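Local coordinates for hypothetical 33.3 KDA protein IN ade3-ser2 intergenic region (Saccharomyces cerevisiae, PDB 1ODF) that probably acts as an ATP-dependent kinase of the GLYK family whose specificity is not yet known and which closely resembles bacterial pantothenate kinase in structure, at residues A[20-23]-A[24-27]; A[197-200]-A[201-204]. All blocks are in the same frame, centred on the assembly; numbering follows the deposited sequence.

Interaction 1: residues A[20-23]-A[24-27]; sequences IPEW and FETG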
# COMPACT_ATOMS: atom_id res chain seq x y z
N ILE A 20 6.79 -16.28 9.95
CA ILE A 20 7.86 -16.36 8.96
C ILE A 20 8.66 -17.65 9.13
O ILE A 20 8.89 -18.37 8.15
CB ILE A 20 8.76 -15.11 9.00
CG1 ILE A 20 7.99 -13.93 8.37
CG2 ILE A 20 10.07 -15.36 8.25
CD1 ILE A 20 8.71 -12.58 8.42
N PRO A 21 9.08 -17.96 10.36
CA PRO A 21 9.84 -19.20 10.57
C PRO A 21 9.02 -20.42 10.13
O PRO A 21 9.56 -21.38 9.57
CB PRO A 21 10.12 -19.18 12.07
CG PRO A 21 10.25 -17.69 12.35
CD PRO A 21 9.06 -17.15 11.59
N GLU A 22 7.72 -20.37 10.39
CA GLU A 22 6.83 -21.46 10.00
C GLU A 22 6.74 -21.58 8.48
O GLU A 22 6.54 -22.67 7.94
CB GLU A 22 5.44 -21.26 10.62
CG GLU A 22 5.37 -21.74 12.08
CD GLU A 22 4.03 -21.45 12.76
OE1 GLU A 22 3.00 -21.31 12.05
OE2 GLU A 22 4.00 -21.37 14.01
N TRP A 23 6.88 -20.46 7.78
CA TRP A 23 6.86 -20.50 6.33
C TRP A 23 8.17 -21.14 5.82
O TRP A 23 8.15 -21.96 4.91
CB TRP A 23 6.73 -19.09 5.76
CG TRP A 23 7.17 -18.97 4.32
CD1 TRP A 23 8.35 -18.44 3.86
CD2 TRP A 23 6.45 -19.40 3.16
NE1 TRP A 23 8.40 -18.50 2.48
CE2 TRP A 23 7.24 -19.08 2.03
CE3 TRP A 23 5.20 -20.01 2.96
CZ2 TRP A 23 6.83 -19.35 0.71
CZ3 TRP A 23 4.78 -20.29 1.67
CH2 TRP A 23 5.60 -19.95 0.55
N PHE A 24 9.29 -20.77 6.43
CA PHE A 24 10.59 -21.33 6.04
C PHE A 24 10.68 -22.83 6.35
O PHE A 24 11.35 -23.58 5.65
CB PHE A 24 11.71 -20.56 6.73
CG PHE A 24 11.95 -19.18 6.16
CD1 PHE A 24 12.35 -18.13 6.97
CD2 PHE A 24 11.78 -18.95 4.79
CE1 PHE A 24 12.58 -16.85 6.43
CE2 PHE A 24 12.00 -17.67 4.24
CZ PHE A 24 12.40 -16.62 5.06
N GLU A 25 9.99 -23.27 7.40
CA GLU A 25 9.99 -24.68 7.75
C GLU A 25 9.37 -25.53 6.64
O GLU A 25 9.52 -26.74 6.63
CB GLU A 25 9.19 -24.92 9.03
CG GLU A 25 9.70 -24.18 10.25
CD GLU A 25 8.90 -24.53 11.49
OE1 GLU A 25 7.65 -24.57 11.41
OE2 GLU A 25 9.53 -24.76 12.54
N THR A 26 8.68 -24.87 5.71
CA THR A 26 8.02 -25.57 4.60
C THR A 26 9.00 -25.86 3.44
O THR A 26 8.72 -26.71 2.58
CB THR A 26 6.82 -24.73 4.03
OG1 THR A 26 7.31 -23.56 3.36
CG2 THR A 26 5.87 -24.31 5.17
N GLY A 27 10.13 -25.17 3.42
CA GLY A 27 11.10 -25.38 2.37
C GLY A 27 10.76 -24.70 1.05
O GLY A 27 11.48 -24.84 0.07
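Phe-24 meets two neighbours on its own helix, Ile-20 one turn before it and Trp-23 next to it. The methyl CG2 of Ile-20 comes 3.4 Å from CE1 of the phenyl ring. The two side chains run alongside each other and point the same way. The indole of Trp-23 meets the phenyl ring obliquely, at a different carbon, with its CD1 3.6 Å from CD2 of Phe-24. The ring planes are inclined at 52°, so the pair is neither stacked nor T-shaped. Different first torsions let these adjacent rings meet at an angle: CG is anti to the backbone N in Trp-23 (chi1 160°) but anti to the carbonyl carbon in Phe-24 (chi1 -74°).

In the backbone, Phe-24 N donates to Ile-20 O at 3.0 Å, a regular helical bond. The next part is looser. Thr-26 N reaches Trp-23 O at 3.1 Å from above the carbonyl plane. OG1 of Thr-26 is modelled very close to the same oxygen, so the details of that bond are doubtful. The hydroxyl also lies over one face of the indole, toward its rim. On the outer side, Glu-22 and Glu-25 run side by side, and Glu-22 forms a salt bridge with Lys-18.

Beyond the segments, Phe-24 packs edge-to-face with Tyr-59 and makes a cation-pi contact with Lys-63. Ile-20 rests on Ile-34 and Ile-155 of the central sheet.

The type I turn from Phe-24 to Gly-27, closed by Gly-27 N on Phe-24 O at 3.0 Å, ends helix 8-24. Gly-27 leaves the helical conformation with positive phi, a common helix C-terminus.

Interaction 2: residues A[197-200]-A[201-204]; sequences WRNP and EIKS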
# COMPACT_ATOMS: atom_id res chain seq x y z
N TRP A 197 -2.86 -9.44 -4.33
CA TRP A 197 -3.59 -10.17 -3.29
C TRP A 197 -4.68 -11.14 -3.74
O TRP A 197 -5.22 -11.88 -2.92
CB TRP A 197 -4.13 -9.20 -2.23
CG TRP A 197 -4.93 -8.07 -2.79
CD1 TRP A 197 -6.27 -8.06 -3.04
CD2 TRP A 197 -4.44 -6.79 -3.17
NE1 TRP A 197 -6.65 -6.84 -3.56
CE2 TRP A 197 -5.54 -6.04 -3.65
CE3 TRP A 197 -3.17 -6.19 -3.17
CZ2 TRP A 197 -5.41 -4.73 -4.12
CZ3 TRP A 197 -3.04 -4.88 -3.63
CH2 TRP A 197 -4.16 -4.17 -4.10
N ARG A 198 -4.99 -11.15 -5.03
CA ARG A 198 -5.98 -12.09 -5.57
C ARG A 198 -5.24 -13.01 -6.54
O ARG A 198 -5.85 -13.86 -7.19
CB ARG A 198 -7.11 -11.35 -6.31
CG ARG A 198 -7.96 -10.47 -5.41
CD ARG A 198 -8.87 -11.30 -4.53
NE ARG A 198 -10.08 -11.70 -5.24
CZ ARG A 198 -10.72 -12.85 -5.04
NH1 ARG A 198 -10.25 -13.73 -4.16
NH2 ARG A 198 -11.82 -13.12 -5.73
N ASN A 199 -3.93 -12.83 -6.65
CA ASN A 199 -3.12 -13.67 -7.52
C ASN A 199 -2.83 -14.97 -6.75
O ASN A 199 -2.18 -14.95 -5.70
CB ASN A 199 -1.83 -12.94 -7.89
CG ASN A 199 -0.88 -13.79 -8.73
OD1 ASN A 199 0.15 -13.31 -9.19
ND2 ASN A 199 -1.23 -15.04 -8.92
N PRO A 200 -3.31 -16.11 -7.27
CA PRO A 200 -3.16 -17.45 -6.69
C PRO A 200 -1.73 -17.92 -6.47
O PRO A 200 -1.48 -18.76 -5.62
CB PRO A 200 -3.90 -18.33 -7.68
CG PRO A 200 -3.58 -17.67 -8.98
CD PRO A 200 -3.83 -16.21 -8.65
N GLU A 201 -0.80 -17.38 -7.25
CA GLU A 201 0.59 -17.76 -7.11
C GLU A 201 1.28 -16.99 -5.98
O GLU A 201 2.38 -17.34 -5.55
CB GLU A 201 1.31 -17.52 -8.44
CG GLU A 201 2.79 -17.83 -8.40
CD GLU A 201 3.39 -17.93 -9.79
OE1 GLU A 201 3.10 -17.05 -10.63
OE2 GLU A 201 4.16 -18.89 -10.04
N ILE A 202 0.63 -15.95 -5.47
CA ILE A 202 1.24 -15.17 -4.40
C ILE A 202 0.89 -15.65 -2.99
O ILE A 202 -0.26 -15.67 -2.59
CB ILE A 202 0.89 -13.68 -4.56
CG1 ILE A 202 1.73 -13.10 -5.70
CG2 ILE A 202 1.12 -12.91 -3.25
CD1 ILE A 202 1.49 -11.64 -5.97
N LYS A 203 1.92 -16.05 -2.24
CA LYS A 203 1.76 -16.52 -0.87
C LYS A 203 2.20 -15.39 0.04
O LYS A 203 3.31 -14.85 -0.12
CB LYS A 203 2.57 -17.79 -0.64
CG LYS A 203 1.93 -18.98 -1.34
CD LYS A 203 0.49 -19.14 -0.86
CE LYS A 203 -0.33 -20.02 -1.78
NZ LYS A 203 -1.75 -20.11 -1.32
N SER A 204 1.36 -15.05 1.02
CA SER A 204 1.64 -13.90 1.86
C SER A 204 1.05 -13.85 3.26
O SER A 204 0.11 -14.58 3.62
CB SER A 204 1.13 -12.67 1.12
OG SER A 204 -0.27 -12.84 0.90
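Asn-199 and Ile-202 meet across a type I beta turn, in the loop that leads from helix 182-195 to strand 204-211. The inner side is the tight one. Ile-202 N donates to Asn-199 O at 3.0 Å, approaching from well above the carbonyl plane (53° out of it). The two side chains meet at about a right angle, with CB of Asn-199 at 4.0 Å from CD1 of Ile-202. Asn-199 holds CG anti to its own N (chi1 176°), which brings the amide group beside CG1 of Ile-202 and near the backbone of Glu-201. Ile-202 is buried and packs on Phe-33 of strand 32-37.

An alanine at Asn-199 would lack the amide group, and this is likely to leave a gap beside CG1 of Ile-202.

The outer side is looser. Pro-200 and Glu-201, at the corner of the turn, are both exposed. The extended chain of Glu-201 carries the carboxylate off the turn. OE1 of Glu-201 is hydrogen-bonded to a glycerol, probably from the crystallisation liquor. At the corner itself, CG of the Pro-200 ring lies 3.3 Å from the backbone N of Glu-201.

How the interactions relate
Interaction 1 comes first along the chain and closes the turn that ends helix 8-24, just before strand 32-37. That strand leads into the predicted ATP-binding loop. Interaction 2 follows much later and closes a turn between helix 182-195 and strand 204-211. The two are in series and neither nest nor cross. Their centres are about 17 Å apart, but they touch where CH2 of Trp-23 packs on CB of Lys-203 at 3.9 Å. Strands 32-37 and 204-211 are adjacent in the mixed sheet, and Lys-203 shares a backbone hydrogen bond with Phe-33. The helix end at 20-27 and the loop at 197-204 thus meet at the start of these two parallel strands.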